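Local coordinates for protein beta-lactamase (Francisella tularensis subsp. tularensis, PDB 3P09) that probably hydrolyses the beta-lactam ring of antibiotics to a substituted beta-amino acid, as class A beta-lactamases do, and so is linked to antibiotic resistance, at residues F28-Y42 against N51-C63. Residues are numbered along the deposited sequence; the frame is centred on the assembly and turned at random.
With SO4 (sulfate ion), chain D; SO4 (sulfate ion), chain G.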
loop_
_atom_site.group_PDB
_atom_site.type_symbol
_atom_site.label_atom_id
_atom_site.label_comp_id
_atom_site.label_asym_id
_atom_site.label_seq_id
_atom_site.Cartn_x
_atom_site.Cartn_y
_atom_site.Cartn_z
ATOM N N PHE A 28 -0.822 19.239 10.760
ATOM C CA PHE A 28 -0.802 18.707 9.402
ATOM C C PHE A 28 -0.828 19.849 8.387
ATOM O O PHE A 28 -0.131 19.806 7.379
ATOM C CB PHE A 28 -1.968 17.741 9.193
ATOM C CG PHE A 28 -1.886 16.513 10.063
ATOM C CD1 PHE A 28 -0.672 15.875 10.264
ATOM C CD2 PHE A 28 -3.011 16.014 10.699
ATOM C CE1 PHE A 28 -0.584 14.752 11.072
ATOM C CE2 PHE A 28 -2.933 14.883 11.513
ATOM C CZ PHE A 28 -1.719 14.252 11.697
ATOM N N LYS A 29 -1.631 20.874 8.662
ATOM C CA LYS A 29 -1.664 22.067 7.818
ATOM C C LYS A 29 -0.302 22.760 7.728
ATOM O O LYS A 29 0.072 23.279 6.676
ATOM C CB LYS A 29 -2.716 23.064 8.329
ATOM C CG LYS A 29 -2.821 24.336 7.498
ATOM C CD LYS A 29 -3.328 24.052 6.092
ATOM C CE LYS A 29 -3.442 25.344 5.294
ATOM N NZ LYS A 29 -4.144 25.162 3.994
ATOM N N ASN A 30 0.439 22.779 8.831
ATOM C CA ASN A 30 1.782 23.341 8.806
ATOM C C ASN A 30 2.700 22.566 7.862
ATOM O O ASN A 30 3.531 23.159 7.172
ATOM C CB ASN A 30 2.379 23.422 10.215
ATOM C CG ASN A 30 1.710 24.488 11.073
ATOM O OD1 ASN A 30 1.077 25.416 10.557
ATOM N ND2 ASN A 30 1.853 24.364 12.392
ATOM N N LEU A 31 2.543 21.244 7.821
ATOM C CA LEU A 31 3.346 20.438 6.905
ATOM C C LEU A 31 3.054 20.805 5.454
ATOM O O LEU A 31 3.970 20.870 4.630
ATOM C CB LEU A 31 3.111 18.939 7.131
ATOM C CG LEU A 31 3.488 18.371 8.506
ATOM C CD1 LEU A 31 3.144 16.881 8.564
ATOM C CD2 LEU A 31 4.964 18.591 8.798
ATOM N N GLU A 32 1.779 21.036 5.145
ATOM C CA GLU A 32 1.377 21.437 3.797
ATOM C C GLU A 32 1.962 22.793 3.405
ATOM O O GLU A 32 2.453 22.966 2.291
ATOM C CB GLU A 32 -0.153 21.439 3.662
ATOM C CG GLU A 32 -0.718 20.025 3.518
ATOM C CD GLU A 32 -2.236 19.952 3.612
ATOM O OE1 GLU A 32 -2.862 20.911 4.104
ATOM O OE2 GLU A 32 -2.809 18.916 3.197
ATOM N N ASN A 33 1.905 23.744 4.328
ATOM C CA ASN A 33 2.477 25.069 4.114
ATOM C C ASN A 33 3.973 24.987 3.867
ATOM O O ASN A 33 4.531 25.703 3.032
ATOM C CB ASN A 33 2.224 25.946 5.336
ATOM C CG ASN A 33 0.767 26.346 5.471
ATOM O OD1 ASN A 33 0.029 26.364 4.489
ATOM N ND2 ASN A 33 0.346 26.673 6.693
ATOM N N LYS A 34 4.616 24.103 4.616
ATOM C CA LYS A 34 6.053 23.934 4.560
ATOM C C LYS A 34 6.499 23.311 3.233
ATOM O O LYS A 34 7.495 23.742 2.642
ATOM C CB LYS A 34 6.489 23.066 5.747
ATOM C CG LYS A 34 7.973 22.882 5.923
ATOM C CD LYS A 34 8.236 22.117 7.223
ATOM C CE LYS A 34 9.693 21.718 7.372
ATOM N NZ LYS A 34 9.858 20.683 8.427
ATOM N N TYR A 35 5.756 22.313 2.757
ATOM C CA TYR A 35 6.211 21.516 1.613
ATOM C C TYR A 35 5.387 21.649 0.323
ATOM O O TYR A 35 5.723 21.031 -0.695
ATOM C CB TYR A 35 6.273 20.043 2.007
ATOM C CG TYR A 35 7.371 19.709 2.968
ATOM C CD1 TYR A 35 8.703 19.835 2.603
ATOM C CD2 TYR A 35 7.083 19.242 4.242
ATOM C CE1 TYR A 35 9.721 19.510 3.489
ATOM C CE2 TYR A 35 8.085 18.924 5.130
ATOM C CZ TYR A 35 9.400 19.057 4.756
ATOM O OH TYR A 35 10.389 18.722 5.657
ATOM N N ASP A 36 4.333 22.457 0.376
ATOM C CA ASP A 36 3.328 22.531 -0.684
ATOM C C ASP A 36 2.576 21.208 -0.809
ATOM O O ASP A 36 2.953 20.198 -0.200
ATOM C CB ASP A 36 3.941 22.895 -2.044
ATOM C CG ASP A 36 4.709 24.211 -2.023
ATOM O OD1 ASP A 36 4.318 25.142 -1.282
ATOM O OD2 ASP A 36 5.705 24.309 -2.773
ATOM N N GLY A 37 1.514 21.218 -1.611
ATOM C CA GLY A 37 0.726 20.024 -1.855
ATOM C C GLY A 37 -0.214 19.656 -0.723
ATOM O O GLY A 37 -0.557 20.490 0.126
ATOM N N LYS A 38 -0.644 18.396 -0.723
ATOM C CA LYS A 38 -1.672 17.934 0.201
ATOM C C LYS A 38 -1.214 16.664 0.894
ATOM O O LYS A 38 -0.639 15.774 0.261
ATOM C CB LYS A 38 -2.971 17.660 -0.559
ATOM C CG LYS A 38 -3.644 18.916 -1.098
ATOM C CD LYS A 38 -4.725 19.407 -0.153
ATOM C CE LYS A 38 -5.154 20.817 -0.509
ATOM N NZ LYS A 38 -5.953 21.436 0.585
ATOM N N ILE A 39 -1.462 16.580 2.196
ATOM C CA ILE A 39 -1.183 15.353 2.919
ATOM C C ILE A 39 -2.506 14.761 3.407
ATOM O O ILE A 39 -3.409 15.492 3.811
ATOM C CB ILE A 39 -0.234 15.597 4.096
ATOM C CG1 ILE A 39 0.261 14.263 4.662
ATOM C CG2 ILE A 39 -0.933 16.413 5.173
ATOM C CD1 ILE A 39 1.745 14.108 4.656
ATOM N N GLY A 40 -2.629 13.442 3.333
ATOM C CA GLY A 40 -3.860 12.774 3.719
ATOM C C GLY A 40 -3.526 11.707 4.737
ATOM O O GLY A 40 -2.568 10.955 4.558
ATOM N N ILE A 41 -4.315 11.646 5.803
ATOM C CA ILE A 41 -4.018 10.819 6.963
ATOM C C ILE A 41 -5.285 10.097 7.426
ATOM O O ILE A 41 -6.353 10.705 7.528
ATOM C CB ILE A 41 -3.556 11.696 8.169
ATOM C CG1 ILE A 41 -2.344 12.573 7.819
ATOM C CG2 ILE A 41 -3.301 10.837 9.403
ATOM C CD1 ILE A 41 -1.177 11.835 7.273
ATOM N N TYR A 42 -5.182 8.807 7.709
ATOM C CA TYR A 42 -6.280 8.128 8.375
ATOM C C TYR A 42 -5.743 7.050 9.288
ATOM O O TYR A 42 -4.820 6.321 8.918
ATOM C CB TYR A 42 -7.251 7.523 7.363
ATOM C CG TYR A 42 -8.612 7.191 7.963
ATOM C CD1 TYR A 42 -8.965 5.884 8.249
ATOM C CD2 TYR A 42 -9.536 8.197 8.242
ATOM C CE1 TYR A 42 -10.197 5.582 8.787
ATOM C CE2 TYR A 42 -10.770 7.900 8.783
ATOM C CZ TYR A 42 -11.090 6.589 9.057
ATOM O OH TYR A 42 -12.310 6.272 9.598
ATOM N N ASN A 51 -9.533 8.615 16.795
ATOM C CA ASN A 51 -9.445 8.465 15.348
ATOM C C ASN A 51 -8.838 9.703 14.679
ATOM O O ASN A 51 -9.512 10.716 14.514
ATOM C CB ASN A 51 -10.832 8.179 14.773
ATOM C CG ASN A 51 -10.776 7.398 13.476
ATOM O OD1 ASN A 51 -10.714 7.973 12.393
ATOM N ND2 ASN A 51 -10.800 6.077 13.583
ATOM N N ILE A 52 -7.566 9.618 14.292
ATOM C CA ILE A 52 -6.856 10.751 13.693
ATOM C C ILE A 52 -7.061 10.754 12.181
ATOM O O ILE A 52 -6.832 9.746 11.520
ATOM C CB ILE A 52 -5.344 10.669 13.979
ATOM C CG1 ILE A 52 -5.098 10.389 15.469
ATOM C CG2 ILE A 52 -4.646 11.946 13.546
ATOM C CD1 ILE A 52 -3.642 10.107 15.821
ATOM N N LYS A 53 -7.502 11.874 11.628
ATOM C CA LYS A 53 -7.801 11.922 10.199
ATOM C C LYS A 53 -7.594 13.337 9.673
ATOM O O LYS A 53 -7.805 14.304 10.391
ATOM C CB LYS A 53 -9.243 11.471 9.948
ATOM C CG LYS A 53 -10.257 12.284 10.725
ATOM C CD LYS A 53 -11.673 11.716 10.660
ATOM C CE LYS A 53 -12.579 12.522 11.596
ATOM N NZ LYS A 53 -14.018 12.186 11.472
ATOM N N TYR A 54 -7.158 13.457 8.427
ATOM C CA TYR A 54 -6.942 14.770 7.835
ATOM C C TYR A 54 -6.949 14.617 6.328
ATOM O O TYR A 54 -6.217 13.780 5.795
ATOM C CB TYR A 54 -5.605 15.322 8.307
ATOM C CG TYR A 54 -5.299 16.727 7.836
ATOM C CD1 TYR A 54 -4.545 16.947 6.688
ATOM C CD2 TYR A 54 -5.755 17.830 8.543
ATOM C CE1 TYR A 54 -4.257 18.225 6.254
ATOM C CE2 TYR A 54 -5.461 19.125 8.115
ATOM C CZ TYR A 54 -4.712 19.308 6.969
ATOM O OH TYR A 54 -4.408 20.574 6.523
ATOM N N ASN A 55 -7.786 15.401 5.646
ATOM C CA ASN A 55 -8.008 15.216 4.217
ATOM C C ASN A 55 -8.324 13.763 3.895
ATOM O O ASN A 55 -7.870 13.248 2.877
ATOM C CB ASN A 55 -6.763 15.630 3.415
ATOM C CG ASN A 55 -6.667 17.127 3.209
ATOM O OD1 ASN A 55 -7.687 17.820 3.123
ATOM N ND2 ASN A 55 -5.439 17.636 3.116
ATOM N N GLU A 56 -9.084 13.092 4.757
ATOM C CA GLU A 56 -9.211 11.644 4.634
ATOM C C GLU A 56 -10.063 11.217 3.436
ATOM O O GLU A 56 -10.088 10.040 3.082
ATOM C CB GLU A 56 -9.759 11.021 5.922
ATOM C CG GLU A 56 -11.230 11.276 6.182
ATOM C CD GLU A 56 -11.498 12.621 6.836
ATOM O OE1 GLU A 56 -10.560 13.436 6.951
ATOM O OE2 GLU A 56 -12.652 12.860 7.250
ATOM N N SER A 57 -10.753 12.172 2.813
ATOM C CA SER A 57 -11.580 11.888 1.642
ATOM C C SER A 57 -11.057 12.557 0.381
ATOM O O SER A 57 -11.739 12.594 -0.633
ATOM C CB SER A 57 -13.021 12.337 1.886
ATOM O OG SER A 57 -13.686 11.449 2.758
ATOM N N TYR A 58 -9.857 13.116 0.459
ATOM C CA TYR A 58 -9.184 13.665 -0.713
ATOM C C TYR A 58 -8.594 12.495 -1.512
ATOM O O TYR A 58 -8.143 11.511 -0.922
ATOM C CB TYR A 58 -8.060 14.589 -0.267
ATOM C CG TYR A 58 -7.485 15.469 -1.359
ATOM C CD1 TYR A 58 -6.362 15.075 -2.083
ATOM C CD2 TYR A 58 -8.057 16.709 -1.651
ATOM C CE1 TYR A 58 -5.827 15.894 -3.066
ATOM C CE2 TYR A 58 -7.535 17.527 -2.636
ATOM C CZ TYR A 58 -6.423 17.114 -3.340
ATOM O OH TYR A 58 -5.898 17.925 -4.317
ATOM N N HIS A 59 -8.596 12.600 -2.839
ATOM C CA HIS A 59 -8.068 11.523 -3.678
ATOM C C HIS A 59 -6.610 11.780 -4.067
ATOM O O HIS A 59 -6.258 12.870 -4.532
ATOM C CB HIS A 59 -8.927 11.334 -4.940
ATOM C CG HIS A 59 -10.265 10.712 -4.681
ATOM N ND1 HIS A 59 -10.571 9.424 -5.060
ATOM C CD2 HIS A 59 -11.384 11.208 -4.102
ATOM C CE1 HIS A 59 -11.816 9.149 -4.718
ATOM N NE2 HIS A 59 -12.332 10.216 -4.131
ATOM N N PHE A 60 -5.784 10.753 -3.870
ATOM C CA PHE A 60 -4.349 10.784 -4.092
ATOM C C PHE A 60 -3.964 9.658 -5.062
ATOM O O PHE A 60 -4.535 8.578 -5.025
ATOM C CB PHE A 60 -3.612 10.478 -2.774
ATOM C CG PHE A 60 -3.758 11.545 -1.710
ATOM C CD1 PHE A 60 -4.901 11.613 -0.922
ATOM C CD2 PHE A 60 -2.733 12.458 -1.487
ATOM C CE1 PHE A 60 -5.032 12.577 0.063
ATOM C CE2 PHE A 60 -2.850 13.438 -0.504
ATOM C CZ PHE A 60 -4.002 13.502 0.273
ATOM N N PRO A 61 -2.945 9.890 -5.896
ATOM C CA PRO A 61 -2.393 8.770 -6.680
ATOM C C PRO A 61 -2.108 7.568 -5.766
ATOM O O PRO A 61 -1.487 7.741 -4.718
ATOM C CB PRO A 61 -1.069 9.336 -7.210
ATOM C CG PRO A 61 -1.323 10.833 -7.297
ATOM C CD PRO A 61 -2.211 11.151 -6.098
ATOM N N ILE A 62 -2.555 6.375 -6.145
ATOM C CA ILE A 62 -2.320 5.200 -5.309
ATOM C C ILE A 62 -0.913 4.634 -5.545
ATOM O O ILE A 62 -0.280 4.127 -4.628
ATOM C CB ILE A 62 -3.415 4.113 -5.515
ATOM C CG1 ILE A 62 -3.310 3.032 -4.422
ATOM C CG2 ILE A 62 -3.350 3.506 -6.919
ATOM C CD1 ILE A 62 -4.431 1.971 -4.494
ATOM N N CYS A 63 -0.414 4.748 -6.770
ATOM C CA CYS A 63 0.926 4.252 -7.079
ATOM C C CYS A 63 1.028 2.771 -6.682
ATOM O O CYS A 63 0.046 2.032 -6.755
ATOM C CB CYS A 63 1.988 5.092 -6.344
ATOM S SG CYS A 63 1.738 6.903 -6.462
HETATM S S SO4 D . -14.475 8.788 10.631
HETATM O O1 SO4 D . -13.559 8.849 11.768
HETATM O O2 SO4 D . -14.990 10.123 10.343
HETATM O O3 SO4 D . -13.779 8.285 9.452
HETATM O O4 SO4 D . -15.587 7.898 10.952
HETATM S S SO4 G . -8.405 24.278 1.427
HETATM O O1 SO4 G . -7.024 24.155 1.897
HETATM O O2 SO4 G . -8.737 25.689 1.242
HETATM O O3 SO4 G . -8.549 23.577 0.154
HETATM O O4 SO4 G . -9.312 23.700 2.418
HETATM O O HOH W 1 -5.439 20.482 3.125
#
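In the edge hairpin of the class A beta-lactamase sheet, packed against helix 24-35, Tyr54 ties strand 53-54 to both strand 38-44 and the helix. Ile41 and Tyr54 form an antiparallel hydrogen-bonded pair, Ile41 N reaching Tyr54 O at 2.9 Å and Tyr54 N reaching Ile41 O at 3.0 Å. The Tyr54 ring turns towards helix 24-35, its CG opposite the backbone N (chi1 -176°), and Phe28 CB sits almost on the ring normal, 3.5 Å from the Tyr54 centroid, as a CH-pi contact. Tyr54 OH donates to Glu32 OE1 (2.9 Å), approaching from above the carboxylate plane. The other oxygen, Glu32 OE2, takes the Ile39 N-H on its anti lone pair (Ile39 N to OE2 2.9 Å), so the carboxylate is gripped from both hairpin strands and ties the helix to them. Where strand 53-54 ends, Asn55 ND2 bonds Ile39 O (3.0 Å), nearly in its own amide plane, and a water joins it to Glu32 OE1 and Lys38 NZ. Beyond, the Phe60 ring lies against Gly40, its CZ 3.4 Å from Gly40 N, while Leu258 of strand 253-260 also touches Phe60. A terminal helix pinned to the outer hairpin of an antiparallel sheet is typical of the alpha/beta domain of serine beta-lactamases.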